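Local atomic coordinates of putative amidohydrolase/peptidase (Burkholderia cenocepacia, PDB entry 4WJB), a protein that probably hydrolyses carbon-nitrogen bonds other than peptide bonds, as a zinc-dependent enzyme of the peptidase M20 family. Residues M16-G21 and L413-L418; G83-A88 and T129-D134. All coordinates share one frame; numbering follows the deposited sequence.

Contact 1 of 2, residues M16-G21 and L413-L418; sequences MPRVDG and LLRAVL
Leu414 CD2 lies against the backbone running from Pro17 through Arg18 to Val19, 3.6 Å from Pro17 O. Leu414 CD2 also meets Val19 CG1 at 3.8 Å, the two side chains running past one another in opposite directions, and it borders the Pro17 ring. One turn further along the helix, Leu418 CD2 reaches the outer corner of that ring, 3.7 Å from Pro17 CG. Both leucines carry CG opposite the backbone N (chi1 170° in Leu414, -179° in Leu418), which sends their branches out from the helix in step, a turn apart, to form the apolar floor under the incoming chain. Met16 extends this apolar patch, its SD 4.0 Å from Leu418 CD2, although the thioether arm then leads off from the helix.

Segment 16-21 is the first modelled part of the chain, an irregular run ahead of helix 21-31, and it is laid over helix 403-421. The contact thus brings the first modelled residues onto the last helix of the chain, at the surface of the domain that carries the zinc site. Helix 109-124 completes the apolar patch, with Val118 against Leu414 and Leu122 against Leu418.

Arg415 adds van der Waals contacts, its chain bending at chi2 and chi3 to bring the guanidinium up beside the segment. Met16 CB sits over one face of this group, 3.4 Å from Arg415 NH2, while Pro17 O lies in its plane at the edge, too far from Arg415 NH2 (3.8 Å) for a hydrogen bond. Arg18 CD also approaches Arg415 NH2, and the two guanidinium planes stand almost perpendicular, 88° apart. Arg18 turns its charge to Asp411, one helical turn before Arg415; that carboxylate also accepts a hydrogen bond from Val19 N, so it holds the segment by both backbone and side chain.

Contact 2 of 2, residues G83-A88 and T129-D134; sequences GRRPDA and TERPVD. With SO4 (sulfate ion), chain F.
Glu130 OE2 takes a 2.6 Å hydrogen bond from Arg84 NH1, while Glu130 OE1 takes a second, at 2.7 Å, from Arg84 NE. Arg84 therefore grips the carboxylate side-on, with both oxygens using their syn lone pairs and lying close to the guanidinium plane; the paired bonds restrict rotation of either group. Arg84 runs extended through chi2 and bends at chi3 (62°), which turns NE toward the acid. A long salt bridge links Arg85 NE to Glu130 OE2, 4.0 Å away, making a three-residue network.

Two backbone bonds fix the loop beneath it: Arg84 N to Thr129 O at 2.7 Å and the straighter Arg85 N to Glu130 O at 3.0 Å. Gly83 CA lies 3.3 Å from Thr129 O and 3.7 Å from Arg131 C, so the backbones run close together. The Pro132 ring packs against Ala88, with Pro132 CG 3.5 Å from Ala88 O.

Arg85 and Arg131 run alongside each other, their guanidinium planes nearly perpendicular, beside a sulfate probably taken up from the crystallisation liquor. Arg131 NH2 makes a weak bond to SO4 O1, and its NE is held by Glu423 O. The type I beta turn from Arg85 to Ala88 belongs to the loop between strands 77-81 and 91-96, here fastened to the loop that leads into strand 133-138, which pairs with both strands in the sheet of the M20 catalytic domain.

In the fold
Contact 2 falls between the two segments of contact 1 in the sequence, and the contact centres are about 17 Å apart. They meet directly: Val417 CG1 packs on Val133 CG1 at 3.9 Å, and Leu418 CD1 on Thr129 CG2 at 4.1 Å. Helix 403-421 thus receives the N-terminal segment with Leu414 and Leu418 and the entry to strand 133-138 with Val417 and Leu418. The residues following this helix continue to contact 2, where Gln422 OE1 accepts a hydrogen bond from Glu130 N and Glu423 O one from Arg131 NE. Both contacts are remote from the zinc ion held by His96, Asp107 and His203.

Contact 1 of 2, residues M16-G21 and L413-L418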
ATOM      1  N   MET A  16      14.887  42.992  36.778  1.00 56.80           N
ATOM      2  CA  MET A  16      13.925  42.231  35.988  1.00 53.70           C
ATOM      3  C   MET A  16      13.451  40.991  36.738  1.00 52.99           C
ATOM      4  O   MET A  16      14.265  40.236  37.271  1.00 56.64           O
ATOM      5  CB  MET A  16      14.534  41.838  34.642  1.00 51.55           C
ATOM      6  CG  MET A  16      14.498  42.952  33.612  1.00 51.30           C
ATOM      7  SD  MET A  16      12.811  43.479  33.255  1.00 80.05           S
ATOM      8  CE  MET A  16      13.105  44.909  32.220  1.00 53.36           C
ATOM      9  N   PRO A  17      12.125  40.776  36.775  1.00 47.72           N
ATOM     10  CA  PRO A  17      11.517  39.698  37.565  1.00 45.33           C
ATOM     11  C   PRO A  17      11.861  38.315  37.024  1.00 41.59           C
ATOM     12  O   PRO A  17      12.303  38.189  35.883  1.00 43.81           O
ATOM     13  CB  PRO A  17      10.018  39.978  37.440  1.00 42.16           C
ATOM     14  CG  PRO A  17       9.883  40.662  36.132  1.00 41.64           C
ATOM     15  CD  PRO A  17      11.122  41.498  35.971  1.00 44.61           C
ATOM     16  N   ARG A  18      11.665  37.292  37.850  1.00 39.54           N
ATOM     17  CA  ARG A  18      11.960  35.914  37.469  1.00 38.14           C
ATOM     18  C   ARG A  18      10.839  35.001  37.933  1.00 33.06           C
ATOM     19  O   ARG A  18      10.250  35.233  38.985  1.00 31.15           O
ATOM     20  CB  ARG A  18      13.290  35.444  38.068  1.00 41.07           C
ATOM     21  CG  ARG A  18      14.520  36.192  37.574  1.00 44.69           C
ATOM     22  CD  ARG A  18      14.775  35.933  36.099  1.00 45.58           C
ATOM     23  NE  ARG A  18      14.944  34.511  35.806  1.00 46.97           N
ATOM     24  CZ  ARG A  18      16.112  33.875  35.819  1.00 50.47           C
ATOM     25  NH1 ARG A  18      17.227  34.532  36.114  1.00 51.21           N
ATOM     26  NH2 ARG A  18      16.169  32.580  35.533  1.00 51.64           N
ATOM     27  N   VAL A  19      10.547  33.959  37.159  1.00 27.63           N
ATOM     28  CA  VAL A  19       9.508  33.018  37.561  1.00 25.13           C
ATOM     29  C   VAL A  19       9.998  32.145  38.717  1.00 23.56           C
ATOM     30  O   VAL A  19      11.202  31.972  38.916  1.00 23.50           O
ATOM     31  CB  VAL A  19       9.049  32.114  36.385  1.00 30.60           C
ATOM     32  CG1 VAL A  19       8.713  32.959  35.165  1.00 29.26           C
ATOM     33  CG2 VAL A  19      10.112  31.093  36.046  1.00 28.32           C
ATOM     34  N   ASP A  20       9.047  31.630  39.489  1.00 22.34           N
ATOM     35  CA  ASP A  20       9.305  30.634  40.523  1.00 24.07           C
ATOM     36  C   ASP A  20       9.116  29.242  39.917  1.00 25.18           C
ATOM     37  O   ASP A  20       7.987  28.773  39.774  1.00 21.59           O
ATOM     38  CB  ASP A  20       8.362  30.842  41.708  1.00 26.11           C
ATOM     39  CG  ASP A  20       8.655  29.917  42.879  1.00 29.52           C
ATOM     40  OD1 ASP A  20       9.225  28.824  42.682  1.00 28.70           O
ATOM     41  OD2 ASP A  20       8.293  30.289  44.016  1.00 32.41           O
ATOM     42  N   GLY A  21      10.222  28.585  39.583  1.00 26.75           N
ATOM     43  CA  GLY A  21      10.173  27.311  38.883  1.00 27.60           C
ATOM     44  C   GLY A  21       9.509  26.195  39.665  1.00 27.13           C
ATOM     45  O   GLY A  21       8.780  25.384  39.100  1.00 25.32           O
ATOM     46  N   LEU A 413       8.481  33.718  28.554  1.00 20.48           N
ATOM     47  CA  LEU A 413       7.115  34.241  28.463  1.00 20.00           C
ATOM     48  C   LEU A 413       6.927  35.459  29.365  1.00 21.75           C
ATOM     49  O   LEU A 413       6.326  36.458  28.967  1.00 22.56           O
ATOM     50  CB  LEU A 413       6.082  33.173  28.846  1.00 16.52           C
ATOM     51  CG  LEU A 413       4.635  33.685  28.736  1.00 16.11           C
ATOM     52  CD1 LEU A 413       4.274  33.905  27.263  1.00 15.71           C
ATOM     53  CD2 LEU A 413       3.626  32.762  29.408  1.00 19.19           C
ATOM     54  N   LEU A 414       7.434  35.357  30.587  1.00 21.87           N
ATOM     55  CA  LEU A 414       7.371  36.461  31.540  1.00 24.05           C
ATOM     56  C   LEU A 414       7.990  37.733  30.966  1.00 25.63           C
ATOM     57  O   LEU A 414       7.378  38.796  31.007  1.00 24.85           O
ATOM     58  CB  LEU A 414       8.070  36.075  32.843  1.00 26.48           C
ATOM     59  CG  LEU A 414       8.306  37.208  33.848  1.00 27.82           C
ATOM     60  CD1 LEU A 414       6.990  37.857  34.284  1.00 28.88           C
ATOM     61  CD2 LEU A 414       9.097  36.715  35.056  1.00 28.31           C
ATOM     62  N   ARG A 415       9.196  37.625  30.419  1.00 22.03           N
ATOM     63  CA  ARG A 415       9.887  38.804  29.903  1.00 30.89           C
ATOM     64  C   ARG A 415       9.242  39.348  28.638  1.00 27.47           C
ATOM     65  O   ARG A 415       9.175  40.556  28.446  1.00 24.88           O
ATOM     66  CB  ARG A 415      11.362  38.489  29.645  1.00 39.20           C
ATOM     67  CG  ARG A 415      12.092  38.029  30.887  1.00 42.94           C
ATOM     68  CD  ARG A 415      12.760  39.200  31.595  1.00 47.13           C
ATOM     69  NE  ARG A 415      14.158  39.326  31.184  1.00 49.42           N
ATOM     70  CZ  ARG A 415      15.200  39.114  31.986  1.00 50.32           C
ATOM     71  NH1 ARG A 415      16.429  39.233  31.508  1.00 53.79           N
ATOM     72  NH2 ARG A 415      15.023  38.792  33.265  1.00 48.46           N
ATOM     73  N   ALA A 416       8.787  38.449  27.769  1.00 27.34           N
ATOM     74  CA  ALA A 416       8.088  38.846  26.553  1.00 26.80           C
ATOM     75  C   ALA A 416       6.790  39.589  26.873  1.00 25.43           C
ATOM     76  O   ALA A 416       6.525  40.662  26.325  1.00 22.74           O
ATOM     77  CB  ALA A 416       7.798  37.624  25.685  1.00 24.53           C
ATOM     78  N   VAL A 417       5.983  39.002  27.753  1.00 21.80           N
ATOM     79  CA  VAL A 417       4.704  39.589  28.139  1.00 22.33           C
ATOM     80  C   VAL A 417       4.933  40.926  28.819  1.00 23.77           C
ATOM     81  O   VAL A 417       4.248  41.913  28.533  1.00 26.54           O
ATOM     82  CB  VAL A 417       3.908  38.658  29.074  1.00 23.40           C
ATOM     83  CG1 VAL A 417       2.770  39.419  29.757  1.00 25.93           C
ATOM     84  CG2 VAL A 417       3.382  37.463  28.295  1.00 24.86           C
ATOM     85  N   LEU A 418       5.918  40.955  29.709  1.00 24.78           N
ATOM     86  CA  LEU A 418       6.260  42.174  30.424  1.00 27.32           C
ATOM     87  C   LEU A 418       6.637  43.294  29.456  1.00 30.04           C
ATOM     88  O   LEU A 418       6.110  44.396  29.555  1.00 29.06           O
ATOM     89  CB  LEU A 418       7.403  41.921  31.403  1.00 29.97           C
ATOM     90  CG  LEU A 418       7.817  43.140  32.224  1.00 30.74           C
ATOM     91  CD1 LEU A 418       6.612  43.723  32.951  1.00 31.02           C
ATOM     92  CD2 LEU A 418       8.922  42.779  33.200  1.00 31.84           C
TER

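Contact 2 of 2, residues G83-A88 and T129-D134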
ATOM      1  N   GLY A  83      -4.108  46.592  34.279  1.00 21.35           N
ATOM      2  CA  GLY A  83      -3.023  47.459  33.855  1.00 25.77           C
ATOM      3  C   GLY A  83      -3.311  48.877  34.306  1.00 25.94           C
ATOM      4  O   GLY A  83      -4.417  49.163  34.763  1.00 25.03           O
ATOM      5  N   ARG A  84      -2.326  49.764  34.181  1.00 26.63           N
ATOM      6  CA  ARG A  84      -2.498  51.161  34.574  1.00 28.07           C
ATOM      7  C   ARG A  84      -3.610  51.824  33.761  1.00 28.19           C
ATOM      8  O   ARG A  84      -4.394  52.606  34.291  1.00 25.80           O
ATOM      9  CB  ARG A  84      -1.185  51.931  34.405  1.00 30.15           C
ATOM     10  CG  ARG A  84      -1.144  53.267  35.127  1.00 34.52           C
ATOM     11  CD  ARG A  84       0.120  54.040  34.790  1.00 34.97           C
ATOM     12  NE  ARG A  84       0.196  54.345  33.364  1.00 39.13           N
ATOM     13  CZ  ARG A  84      -0.415  55.374  32.784  1.00 43.73           C
ATOM     14  NH1 ARG A  84      -0.293  55.571  31.478  1.00 44.10           N
ATOM     15  NH2 ARG A  84      -1.144  56.212  33.510  1.00 46.84           N
ATOM     16  N   ARG A  85      -3.672  51.509  32.471  1.00 26.52           N
ATOM     17  CA  ARG A  85      -4.761  51.981  31.624  1.00 29.64           C
ATOM     18  C   ARG A  85      -5.717  50.834  31.333  1.00 28.96           C
ATOM     19  O   ARG A  85      -5.441  50.009  30.466  1.00 27.37           O
ATOM     20  CB  ARG A  85      -4.228  52.567  30.311  1.00 32.26           C
ATOM     21  CG  ARG A  85      -3.477  53.872  30.478  1.00 36.05           C
ATOM     22  CD  ARG A  85      -3.224  54.561  29.146  1.00 37.17           C
ATOM     23  NE  ARG A  85      -2.270  53.834  28.312  1.00 35.70           N
ATOM     24  CZ  ARG A  85      -2.576  53.242  27.162  1.00 35.10           C
ATOM     25  NH1 ARG A  85      -3.817  53.289  26.696  1.00 33.11           N
ATOM     26  NH2 ARG A  85      -1.636  52.611  26.474  1.00 34.90           N
ATOM     27  N   PRO A  86      -6.840  50.775  32.063  1.00 29.67           N
ATOM     28  CA  PRO A  86      -7.792  49.660  31.946  1.00 29.60           C
ATOM     29  C   PRO A  86      -8.400  49.494  30.557  1.00 27.39           C
ATOM     30  O   PRO A  86      -8.761  48.374  30.191  1.00 25.86           O
ATOM     31  CB  PRO A  86      -8.886  50.019  32.965  1.00 32.05           C
ATOM     32  CG  PRO A  86      -8.707  51.474  33.249  1.00 33.83           C
ATOM     33  CD  PRO A  86      -7.241  51.733  33.107  1.00 34.08           C
ATOM     34  N   ASP A  87      -8.515  50.579  29.798  1.00 27.37           N
ATOM     35  CA  ASP A  87      -9.137  50.488  28.483  1.00 28.04           C
ATOM     36  C   ASP A  87      -8.113  50.240  27.376  1.00 27.17           C
ATOM     37  O   ASP A  87      -8.466  50.209  26.198  1.00 27.37           O
ATOM     38  CB  ASP A  87      -9.957  51.750  28.185  1.00 30.34           C
ATOM     39  CG  ASP A  87      -9.118  53.013  28.167  1.00 34.26           C
ATOM     40  OD1 ASP A  87      -7.975  52.991  28.673  1.00 35.61           O
ATOM     41  OD2 ASP A  87      -9.615  54.040  27.658  1.00 35.81           O
ATOM     42  N   ALA A  88      -6.852  50.049  27.755  1.00 25.19           N
ATOM     43  CA  ALA A  88      -5.805  49.739  26.781  1.00 27.43           C
ATOM     44  C   ALA A  88      -5.958  48.324  26.219  1.00 25.15           C
ATOM     45  O   ALA A  88      -6.420  47.421  26.915  1.00 22.50           O
ATOM     46  CB  ALA A  88      -4.428  49.904  27.411  1.00 26.33           C
ATOM     47  N   THR A 129       1.872  47.184  35.098  1.00 29.41           N
ATOM     48  CA  THR A 129       2.058  47.268  33.652  1.00 27.02           C
ATOM     49  C   THR A 129       1.134  48.319  33.049  1.00 27.62           C
ATOM     50  O   THR A 129       0.082  48.630  33.617  1.00 26.89           O
ATOM     51  CB  THR A 129       1.800  45.914  32.965  1.00 23.97           C
ATOM     52  OG1 THR A 129       0.435  45.523  33.162  1.00 21.90           O
ATOM     53  CG2 THR A 129       2.720  44.847  33.537  1.00 23.53           C
ATOM     54  N   GLU A 130       1.534  48.880  31.911  1.00 27.11           N
ATOM     55  CA  GLU A 130       0.698  49.862  31.228  1.00 30.09           C
ATOM     56  C   GLU A 130      -0.597  49.222  30.762  1.00 27.99           C
ATOM     57  O   GLU A 130      -1.684  49.779  30.938  1.00 29.07           O
ATOM     58  CB  GLU A 130       1.430  50.478  30.034  1.00 33.48           C
ATOM     59  CG  GLU A 130       2.410  51.560  30.413  1.00 39.14           C
ATOM     60  CD  GLU A 130       1.761  52.652  31.242  1.00 40.75           C
ATOM     61  OE1 GLU A 130       2.201  52.860  32.391  1.00 42.65           O
ATOM     62  OE2 GLU A 130       0.807  53.294  30.747  1.00 38.94           O
ATOM     63  N   ARG A 131      -0.460  48.038  30.179  1.00 25.79           N
ATOM     64  CA  ARG A 131      -1.572  47.303  29.601  1.00 25.30           C
ATOM     65  C   ARG A 131      -2.013  46.171  30.496  1.00 23.77           C
ATOM     66  O   ARG A 131      -1.187  45.539  31.150  1.00 25.66           O
ATOM     67  CB  ARG A 131      -1.182  46.734  28.234  1.00 24.23           C
ATOM     68  CG  ARG A 131      -0.824  47.800  27.254  1.00 27.44           C
ATOM     69  CD  ARG A 131      -0.243  47.249  25.980  1.00 28.60           C
ATOM     70  NE  ARG A 131       0.068  48.367  25.104  1.00 31.76           N
ATOM     71  CZ  ARG A 131      -0.832  48.991  24.357  1.00 34.29           C
ATOM     72  NH1 ARG A 131      -2.098  48.585  24.361  1.00 33.30           N
ATOM     73  NH2 ARG A 131      -0.467  50.014  23.595  1.00 37.23           N
ATOM     74  N   PRO A 132      -3.321  45.896  30.515  1.00 23.17           N
ATOM     75  CA  PRO A 132      -3.794  44.689  31.187  1.00 23.95           C
ATOM     76  C   PRO A 132      -3.239  43.447  30.499  1.00 21.39           C
ATOM     77  O   PRO A 132      -2.977  43.474  29.296  1.00 19.82           O
ATOM     78  CB  PRO A 132      -5.317  44.770  31.031  1.00 24.57           C
ATOM     79  CG  PRO A 132      -5.518  45.595  29.807  1.00 26.33           C
ATOM     80  CD  PRO A 132      -4.414  46.618  29.842  1.00 26.83           C
ATOM     81  N   VAL A 133      -3.051  42.381  31.267  1.00 20.89           N
ATOM     82  CA  VAL A 133      -2.615  41.098  30.733  1.00 20.40           C
ATOM     83  C   VAL A 133      -3.727  40.063  30.871  1.00 19.58           C
ATOM     84  O   VAL A 133      -4.233  39.846  31.969  1.00 18.46           O
ATOM     85  CB  VAL A 133      -1.350  40.596  31.463  1.00 20.65           C
ATOM     86  CG1 VAL A 133      -0.920  39.234  30.923  1.00 20.34           C
ATOM     87  CG2 VAL A 133      -0.231  41.618  31.346  1.00 21.69           C
ATOM     88  N   ASP A 134      -4.119  39.438  29.761  1.00 17.99           N
ATOM     89  CA  ASP A 134      -5.111  38.366  29.792  1.00 16.77           C
ATOM     90  C   ASP A 134      -4.427  37.009  29.733  1.00 16.29           C
ATOM     91  O   ASP A 134      -3.595  36.788  28.871  1.00 17.00           O
ATOM     92  CB  ASP A 134      -6.085  38.474  28.612  1.00 18.60           C
ATOM     93  CG  ASP A 134      -7.141  39.538  28.811  1.00 19.72           C
ATOM     94  OD1 ASP A 134      -7.470  39.852  29.975  1.00 21.19           O
ATOM     95  OD2 ASP A 134      -7.644  40.058  27.792  1.00 19.68           O
TER
HETATM   96  S   SO4 F 502      -3.792  51.379  23.059  1.00 39.15           S
HETATM   97  O1  SO4 F 502      -3.171  51.081  21.772  1.00 38.68           O
HETATM   98  O2  SO4 F 502      -5.053  50.654  23.169  1.00 36.11           O
HETATM   99  O3  SO4 F 502      -2.904  50.989  24.145  1.00 40.74           O
HETATM  100  O4  SO4 F 502      -4.036  52.815  23.186  1.00 43.25           O